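Local coordinates for Lmaj004144AAA protein (Leishmania major, PDB 1Y63) that probably acts as a broad-specificity nucleoside monophosphate kinase and ATPase of the AK6 subfamily, moving phosphate between nucleotides, with a likely part in maturing the small ribosomal subunit, at residues E28-E33 with E169-R174; G22-A27 with F37-V42; K9-L14 with E173-L178. One frame throughout, in Å; residues are numbered along the deposited sequence. Where two conformers were deposited one is given.

In the fold
All three contacts lie around one parallel sheet of five strands, in the order 37-41, 85-89, 12-16, 103-108, 153-157. Strand 12-16, helix 23-33 and strand 37-41 follow one another in the chain, whereas helix 161-178 ends the fold. Contacts 1 and 2 have centres about 11 Å apart and share helix 23-33; Glu28 of the first and His39 of the second bind one manganese ion. Contacts 1 and 3, about 10 Å apart between centres, share helix 161-178. The centres of contacts 2 and 3 are about 15 Å apart. Thus the C-terminal helix packs on both the P-loop helix and the central strand, while contact 2 holds the phosphate-binding part of the nucleotide site.

Contact 1. Residues E28-E33 with E169-R174; sequences EMIAAE and EEIRER. With MN (manganese (II) ion), chain C.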
# COMPACT_ATOMS: atom_id res chain seq x y z
N GLU A 28 6.87 1.81 -7.11
CA GLU A 28 8.02 1.70 -7.99
C GLU A 28 8.57 3.06 -8.38
O GLU A 28 9.78 3.23 -8.51
CB GLU A 28 7.71 0.82 -9.20
CG GLU A 28 7.41 -0.63 -8.81
CD GLU A 28 8.64 -1.46 -8.45
OE1 GLU A 28 9.76 -0.92 -8.28
OE2 GLU A 28 8.48 -2.69 -8.32
N MET A 29 7.70 4.04 -8.55
CA MET A 29 8.18 5.42 -8.74
C MET A 29 9.00 5.93 -7.57
O MET A 29 10.06 6.53 -7.76
CB MET A 29 7.03 6.36 -9.03
CG MET A 29 7.50 7.75 -9.33
SD MET A 29 6.26 9.02 -9.68
CE MET A 29 6.05 8.83 -11.44
N ILE A 30 8.53 5.67 -6.37
CA ILE A 30 9.27 6.03 -5.17
C ILE A 30 10.63 5.32 -5.13
O ILE A 30 11.67 5.94 -4.88
CB ILE A 30 8.42 5.74 -3.91
CG1 ILE A 30 7.24 6.72 -3.83
CG2 ILE A 30 9.26 5.76 -2.65
CD1 ILE A 30 6.14 6.28 -2.89
N ALA A 31 10.63 4.01 -5.37
CA ALA A 31 11.87 3.26 -5.33
C ALA A 31 12.85 3.74 -6.39
O ALA A 31 14.08 3.70 -6.16
CB ALA A 31 11.59 1.79 -5.50
N ALA A 32 12.33 4.19 -7.53
CA ALA A 32 13.18 4.72 -8.61
C ALA A 32 13.70 6.13 -8.40
O ALA A 32 14.82 6.45 -8.82
CB ALA A 32 12.43 4.68 -9.94
N GLU A 33 12.88 6.98 -7.80
CA GLU A 33 13.13 8.42 -7.72
C GLU A 33 13.66 8.91 -6.41
O GLU A 33 14.42 9.86 -6.39
CB GLU A 33 11.85 9.19 -7.94
CG GLU A 33 11.34 9.18 -9.32
CD GLU A 33 10.41 10.36 -9.57
OE1 GLU A 33 9.65 10.74 -8.64
OE2 GLU A 33 10.44 10.91 -10.68
N GLU A 169 6.11 13.91 -5.08
CA GLU A 169 6.79 15.13 -4.66
C GLU A 169 6.37 15.50 -3.23
O GLU A 169 7.21 15.84 -2.39
CB GLU A 169 6.47 16.27 -5.63
CG GLU A 169 7.00 16.11 -7.05
CD GLU A 169 7.45 17.43 -7.66
OE1 GLU A 169 6.78 18.46 -7.45
OE2 GLU A 169 8.48 17.43 -8.38
N GLU A 170 5.08 15.40 -2.94
CA GLU A 170 4.60 15.64 -1.57
C GLU A 170 5.23 14.64 -0.61
O GLU A 170 5.64 14.99 0.49
CB GLU A 170 3.06 15.57 -1.50
CG GLU A 170 2.49 15.83 -0.11
CD GLU A 170 2.50 17.29 0.28
OE1 GLU A 170 2.59 18.15 -0.62
OE2 GLU A 170 2.38 17.58 1.49
N ILE A 171 5.32 13.37 -1.00
CA ILE A 171 5.97 12.35 -0.17
C ILE A 171 7.44 12.71 0.08
O ILE A 171 7.92 12.65 1.21
CB ILE A 171 5.83 10.95 -0.82
CG1 ILE A 171 4.37 10.50 -0.76
CG2 ILE A 171 6.73 9.94 -0.14
CD1 ILE A 171 4.05 9.27 -1.60
N ARG A 172 8.15 13.09 -0.98
CA ARG A 172 9.55 13.49 -0.89
C ARG A 172 9.72 14.61 0.13
O ARG A 172 10.63 14.59 0.96
CB ARG A 172 10.08 13.94 -2.26
CG ARG A 172 11.58 14.22 -2.26
CD ARG A 172 12.04 15.00 -3.48
NE ARG A 172 11.83 14.32 -4.76
CZ ARG A 172 12.67 13.45 -5.33
NH1 ARG A 172 13.80 13.07 -4.74
NH2 ARG A 172 12.36 12.92 -6.51
N GLU A 173 8.84 15.61 0.08
CA GLU A 173 8.91 16.73 1.00
C GLU A 173 8.71 16.30 2.44
O GLU A 173 9.45 16.72 3.34
CB GLU A 173 7.88 17.79 0.64
CG GLU A 173 8.16 18.54 -0.64
CD GLU A 173 6.94 19.33 -1.14
OE1 GLU A 173 5.90 19.36 -0.44
OE2 GLU A 173 7.03 19.93 -2.22
N ARG A 174 7.71 15.44 2.65
CA ARG A 174 7.41 14.91 3.96
C ARG A 174 8.53 14.02 4.48
O ARG A 174 8.85 14.07 5.66
CB ARG A 174 6.08 14.18 3.96
CG ARG A 174 4.90 15.08 3.72
CD ARG A 174 3.58 14.36 3.87
NE ARG A 174 2.45 15.30 3.85
CZ ARG A 174 1.33 15.18 4.55
NH1 ARG A 174 1.14 14.15 5.36
NH2 ARG A 174 0.37 16.10 4.44
MN MN C . 9.42 -3.91 -6.79
O HOH W 1 11.02 -2.65 -6.75
O HOH W 2 8.04 -5.60 -6.99
O HOH W 3 10.78 -5.10 -8.10
O HOH W 4 10.28 -5.11 -5.05
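Ile30 and Ile171 meet between two helices whose nearest CA atoms, those of Ile30 and Arg172, are 8.6 Å apart, with no hydrogen bond between the segments. The buried part of the contact is a meeting of two isoleucines: Ile30 CD1 touches Ile171 CD1 at 3.9 Å, and the side chains cross at about a right angle. In Ile30 CG1 lies anti to the carbonyl carbon (chi1 -70°) and the chain runs on extended, so its terminal methyl reaches the partner although CB does not point that way. Isoleucine suits both places, being long enough to cross the gap and purely apolar. Ile30 also packs on Val168 of the C-terminal helix and on Ile15 of strand 12-16, and Ile171 on Ile13 of that strand.

At the exposed rim Arg172 swings its guanidinium toward the end of helix 23-33. Its chain bends at chi3 (-62°), which puts Glu33 O at the edge of the guanidinium, near its plane, with NH1 and NH2 both 3.7 Å away, too long for a hydrogen bond. NH2 lies 4.0 Å from Glu33 CB and 4.1 Å from Glu33 OE1, beyond a salt bridge; the carboxylate and guanidinium planes are 49° apart. Within helix 161-178, Arg174 NE donates to Glu170 OE2, one turn back, at 3.3 Å, through the anti lone pair and in the guanidinium plane, a salt bridge. At the other end of the first segment Glu28 OE2 binds manganese at 2.2 Å, with His39 and four waters as the other ligands, and Glu28 OE1 accepts from one of those waters.

Burial of the two isoleucines away from water, with dispersion between their methyls, therefore holds the centre, while the opposite charges of Glu33 and Arg172 probably add a mild, solvent-screened attraction at the surface.

Contact 2. Residues G22-A27 with F37-V42; sequences GKTSMA and FQHLEV. With MN (manganese (II) ion), chain C; MN (manganese (II) ion), chain B; ADP (adenosine-5'-diphosphate), chain Q.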
# COMPACT_ATOMS: atom_id res chain seq x y z
N GLY A 22 -3.28 2.11 -8.14
CA GLY A 22 -1.93 2.51 -8.53
C GLY A 22 -0.83 2.30 -7.53
O GLY A 22 0.21 2.96 -7.64
N LYS A 23 -1.05 1.41 -6.56
CA LYS A 23 -0.09 1.23 -5.45
C LYS A 23 1.28 0.80 -5.91
O LYS A 23 2.30 1.40 -5.55
CB LYS A 23 -0.63 0.23 -4.42
CG LYS A 23 -1.96 0.56 -3.81
CD LYS A 23 -2.40 -0.54 -2.87
CE LYS A 23 -2.67 -1.85 -3.55
NZ LYS A 23 -3.84 -1.73 -4.50
N THR A 24 1.32 -0.25 -6.72
CA THR A 24 2.59 -0.79 -7.18
C THR A 24 3.31 0.20 -8.08
O THR A 24 4.54 0.39 -7.94
CB THR A 24 2.37 -2.15 -7.88
OG1 THR A 24 1.77 -3.07 -6.94
CG2 THR A 24 3.72 -2.72 -8.39
N SER A 25 2.56 0.86 -8.95
CA SER A 25 3.13 1.88 -9.82
C SER A 25 3.76 3.02 -9.02
O SER A 25 4.85 3.48 -9.32
CB SER A 25 2.09 2.41 -10.79
OG SER A 25 1.62 1.37 -11.62
N MET A 26 3.03 3.49 -8.01
CA MET A 26 3.55 4.57 -7.16
C MET A 26 4.74 4.11 -6.34
O MET A 26 5.73 4.83 -6.23
CB MET A 26 2.49 5.16 -6.26
CG MET A 26 3.01 6.37 -5.49
SD MET A 26 1.74 7.16 -4.50
CE MET A 26 0.79 7.94 -5.80
N ALA A 27 4.67 2.91 -5.79
CA ALA A 27 5.78 2.40 -4.99
C ALA A 27 7.05 2.25 -5.86
O ALA A 27 8.17 2.50 -5.39
CB ALA A 27 5.42 1.09 -4.36
N PHE A 37 15.11 3.78 -1.09
CA PHE A 37 13.88 3.03 -0.82
C PHE A 37 13.85 1.67 -1.50
O PHE A 37 14.13 1.57 -2.71
CB PHE A 37 12.65 3.84 -1.24
CG PHE A 37 12.19 4.81 -0.23
CD1 PHE A 37 12.76 6.08 -0.17
CD2 PHE A 37 11.22 4.47 0.71
CE1 PHE A 37 12.35 6.98 0.78
CE2 PHE A 37 10.81 5.37 1.66
CZ PHE A 37 11.39 6.63 1.70
N GLN A 38 13.50 0.66 -0.72
CA GLN A 38 13.26 -0.71 -1.18
C GLN A 38 11.76 -0.94 -1.15
O GLN A 38 11.11 -0.68 -0.13
CB GLN A 38 13.92 -1.73 -0.23
CG GLN A 38 13.57 -3.21 -0.53
CD GLN A 38 13.96 -4.17 0.62
OE1 GLN A 38 14.68 -3.79 1.53
NE2 GLN A 38 13.44 -5.39 0.58
N HIS A 39 11.24 -1.48 -2.25
CA HIS A 39 9.83 -1.78 -2.42
C HIS A 39 9.54 -3.20 -1.95
O HIS A 39 10.21 -4.15 -2.37
CB HIS A 39 9.47 -1.65 -3.90
CG HIS A 39 8.12 -2.17 -4.28
ND1 HIS A 39 7.89 -2.86 -5.46
CD2 HIS A 39 6.90 -2.00 -3.70
CE1 HIS A 39 6.60 -3.13 -5.57
NE2 HIS A 39 5.98 -2.63 -4.52
N LEU A 40 8.56 -3.33 -1.08
CA LEU A 40 8.05 -4.65 -0.64
C LEU A 40 6.64 -4.77 -1.19
O LEU A 40 5.74 -4.04 -0.78
CB LEU A 40 7.99 -4.78 0.87
CG LEU A 40 9.24 -4.87 1.73
CD1 LEU A 40 9.91 -3.52 1.91
CD2 LEU A 40 8.82 -5.42 3.08
N GLU A 41 6.47 -5.64 -2.18
CA GLU A 41 5.17 -5.90 -2.78
C GLU A 41 4.54 -7.03 -1.98
O GLU A 41 4.78 -8.19 -2.24
CB GLU A 41 5.34 -6.23 -4.29
CG GLU A 41 4.07 -6.25 -5.12
CD GLU A 41 4.29 -6.19 -6.64
OE1 GLU A 41 5.41 -5.86 -7.14
OE2 GLU A 41 3.34 -6.52 -7.36
N VAL A 42 3.72 -6.68 -1.00
CA VAL A 42 3.23 -7.66 -0.04
C VAL A 42 2.40 -8.78 -0.67
O VAL A 42 2.47 -9.94 -0.24
CB VAL A 42 2.47 -6.93 1.09
CG1 VAL A 42 1.86 -7.92 2.07
CG2 VAL A 42 3.42 -5.99 1.78
MN MN C . 9.42 -3.91 -6.79
MN MN B . -0.14 -3.98 -7.15
PB ADP Q . -2.39 -1.64 -7.85
O1B ADP Q . -3.35 -2.78 -8.10
O2B ADP Q . -2.99 -0.64 -6.88
O3B ADP Q . -0.97 -2.07 -7.50
PA ADP Q . -1.12 -0.75 -10.31
O1A ADP Q . 0.06 0.07 -9.84
O2A ADP Q . -0.82 -2.19 -10.73
O3A ADP Q . -2.29 -0.76 -9.24
O5' ADP Q . -1.85 0.00 -11.52
C5' ADP Q . -2.45 -0.77 -12.56
C4' ADP Q . -2.27 0.03 -13.82
O4' ADP Q . -2.89 1.31 -13.67
C3' ADP Q . -0.82 0.34 -14.16
O3' ADP Q . -0.15 -0.73 -14.82
C2' ADP Q . -0.97 1.56 -15.03
O2' ADP Q . -1.44 1.19 -16.33
C1' ADP Q . -2.12 2.28 -14.38
N9 ADP Q . -1.80 3.35 -13.42
C8 ADP Q . -1.44 3.26 -12.09
N7 ADP Q . -1.30 4.48 -11.54
C5 ADP Q . -1.60 5.39 -12.54
C6 ADP Q . -1.65 6.84 -12.60
N6 ADP Q . -1.38 7.58 -11.51
N1 ADP Q . -2.00 7.38 -13.79
C2 ADP Q . -2.28 6.60 -14.87
N3 ADP Q . -2.27 5.25 -14.91
C4 ADP Q . -1.92 4.62 -13.75
O HOH W 5 0.71 -6.01 -6.89
O HOH W 2 8.04 -5.60 -6.99
O HOH W 6 -0.30 -3.81 -5.02
O HOH W 7 -2.17 -4.93 -7.31
O HOH W 8 0.21 -4.23 -9.32
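Thr24 and Glu41 meet beside the nucleotide site of a P-loop kinase, where the first turns (23-27) of the Walker A helix 23-33 run antiparallel to strand 37-41 with axes 9.6 Å apart. From Thr24 CB, 3.4 Å from ADP O3B, the side chain forks. OG1, anti to the carbonyl carbon (chi1 -60°), binds manganese at 2.1 Å beside ADP O3B and also hydrogen-bonds Asp89. CG2 lies 3.8 Å from Glu41 OE1 and 4.1 Å from His39 CE1. Threonine suits the site because one branch is a metal ligand and the other a methyl for packing. Glu41, extended beyond CG, crosses the threonine at about a right angle, its two oxygens accepting from one water of each manganese shell.

One turn on, Ala27 CB sits 3.5 Å from His39 CD2, approaching the ring obliquely; so small a residue lets the imidazole come close to the helix. His39 ND1 binds the second manganese together with Glu28, and NE2 is paired with Asp89, which fixes the ring's rotation.

The phosphates are gripped by the helix start. Gly22, whose backbone angles and closeness to ADP favour a residue lacking CB, and Lys23 give backbone amides to O2B, and Lys23 NZ reaches ADP O2B at 2.8 Å. Thr24 N donates to O3B; Ser25 N and, at 2.7 Å, Ser25 OG donate to ADP O1A.

Contact 3. Residues K9-L14 with E173-L178; sequences KGINIL and ERVEVL
Ile11 and Val175 lie where the chain just ahead of strand 12-16 meets the last turns of helix 161-178, their CA atoms 7.4 Å apart. Along the first segment, Ile11 is the earliest residue to touch the helix and has the largest share of the contact. Its chain folds at both torsions (chi1 -58°, chi2 -69°), a shape that brings CD1 to 3.7 Å from Leu178 CB. The other branch, CG2, meets Leu178 CD1 at 4.2 Å and is a looser neighbour of Val175 CG2 at 4.4 Å. Ile11 and Leu178 lie across each other at a slant. A branched isoleucine suits this place, since both arms reach Leu178 and CG2 also lies near Val175, one turn earlier.

Asn12 follows, and its side chain serves the other side of the strand: OD1 is hydrogen-bonded by His86, and ND2 reaches the backbone oxygens of Trp100 and Met80. An amide fits there because it both donates and accepts. Ile13 returns to the helix. With CG1 anti to the carbonyl carbon and chi2 extended at 171°, its CD1 arrives 4.0 Å from Val175 CG2, the two side chains crossing at about a right angle. Valine is short and beta-branched, so Val175 presents its CG2 methyl to Ile13 and to Ile11 from close to the helix backbone; it also packs on Met103 of the neighbouring strand. Leu178, near the end of the helix, covers Ile11 from the more exposed side and touches His102 as well.

No polar atom bridges the segments, so the helix is held to this face of the sheet by dispersion between aliphatic groups and by the exclusion of water, forces with little directional demand, while the strand keeps its backbone bonds to its sheet neighbours.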
# COMPACT_ATOMS: atom_id res chain seq x y z
N LYS A 9 14.95 1.62 11.82
CA LYS A 9 16.19 2.38 11.62
C LYS A 9 16.10 3.32 10.43
O LYS A 9 16.94 4.18 10.27
CB LYS A 9 17.36 1.42 11.39
CG LYS A 9 17.66 0.51 12.55
CD LYS A 9 18.87 -0.37 12.25
CE LYS A 9 18.96 -1.53 13.23
NZ LYS A 9 17.84 -2.51 13.06
N GLY A 10 15.10 3.13 9.57
CA GLY A 10 14.91 4.02 8.43
C GLY A 10 13.53 4.63 8.37
O GLY A 10 12.79 4.59 9.37
N ILE A 11 13.19 5.19 7.21
CA ILE A 11 11.86 5.75 6.97
C ILE A 11 11.03 4.73 6.21
O ILE A 11 11.44 4.23 5.17
CB ILE A 11 11.94 7.07 6.17
CG1 ILE A 11 12.81 8.09 6.92
CG2 ILE A 11 10.53 7.61 5.91
CD1 ILE A 11 12.19 8.59 8.19
N ASN A 12 9.86 4.42 6.75
CA ASN A 12 8.96 3.42 6.15
C ASN A 12 7.64 4.06 5.76
O ASN A 12 7.03 4.75 6.55
CB ASN A 12 8.67 2.29 7.13
CG ASN A 12 9.89 1.46 7.44
OD1 ASN A 12 10.80 1.34 6.63
ND2 ASN A 12 9.91 0.86 8.63
N ILE A 13 7.23 3.79 4.53
CA ILE A 13 5.97 4.28 3.97
C ILE A 13 5.10 3.11 3.57
O ILE A 13 5.60 2.12 3.02
CB ILE A 13 6.24 5.14 2.71
CG1 ILE A 13 7.18 6.30 3.05
CG2 ILE A 13 4.92 5.62 2.07
CD1 ILE A 13 7.63 7.03 1.80
N LEU A 14 3.79 3.21 3.83
CA LEU A 14 2.82 2.27 3.33
C LEU A 14 1.98 2.95 2.27
O LEU A 14 1.50 4.05 2.49
CB LEU A 14 1.91 1.78 4.45
CG LEU A 14 0.74 0.84 4.06
CD1 LEU A 14 1.27 -0.43 3.42
CD2 LEU A 14 -0.09 0.55 5.30
N GLU A 173 8.84 15.61 0.08
CA GLU A 173 8.91 16.73 1.00
C GLU A 173 8.71 16.30 2.44
O GLU A 173 9.45 16.72 3.34
CB GLU A 173 7.88 17.79 0.64
CG GLU A 173 8.16 18.54 -0.64
CD GLU A 173 6.94 19.33 -1.14
OE1 GLU A 173 5.90 19.36 -0.44
OE2 GLU A 173 7.03 19.93 -2.22
N ARG A 174 7.71 15.44 2.65
CA ARG A 174 7.41 14.91 3.96
C ARG A 174 8.53 14.02 4.48
O ARG A 174 8.85 14.07 5.66
CB ARG A 174 6.08 14.18 3.96
CG ARG A 174 4.90 15.08 3.72
CD ARG A 174 3.58 14.36 3.87
NE ARG A 174 2.45 15.30 3.85
CZ ARG A 174 1.33 15.18 4.55
NH1 ARG A 174 1.14 14.15 5.36
NH2 ARG A 174 0.37 16.10 4.44
N VAL A 175 9.15 13.25 3.59
CA VAL A 175 10.24 12.37 3.98
C VAL A 175 11.45 13.19 4.45
O VAL A 175 12.11 12.84 5.43
CB VAL A 175 10.65 11.41 2.82
CG1 VAL A 175 11.99 10.75 3.08
CG2 VAL A 175 9.62 10.36 2.62
N GLU A 176 11.75 14.27 3.74
CA GLU A 176 12.91 15.08 4.05
C GLU A 176 12.76 15.63 5.45
O GLU A 176 13.74 15.66 6.21
CB GLU A 176 13.07 16.20 3.04
CG GLU A 176 14.24 17.13 3.32
CD GLU A 176 15.53 16.38 3.61
OE1 GLU A 176 15.87 15.44 2.87
OE2 GLU A 176 16.21 16.75 4.59
N VAL A 177 11.54 16.02 5.81
CA VAL A 177 11.23 16.49 7.15
C VAL A 177 11.52 15.41 8.17
O VAL A 177 12.24 15.65 9.16
CB VAL A 177 9.77 16.93 7.27
CG1 VAL A 177 9.40 17.18 8.72
CG2 VAL A 177 9.51 18.19 6.42
N LEU A 178 10.97 14.23 7.94
CA LEU A 178 11.26 13.08 8.80
C LEU A 178 12.77 12.78 8.86
O LEU A 178 13.27 12.45 9.92
CB LEU A 178 10.49 11.84 8.32
CG LEU A 178 8.96 11.92 8.34
CD1 LEU A 178 8.31 10.76 7.57
CD2 LEU A 178 8.45 11.94 9.79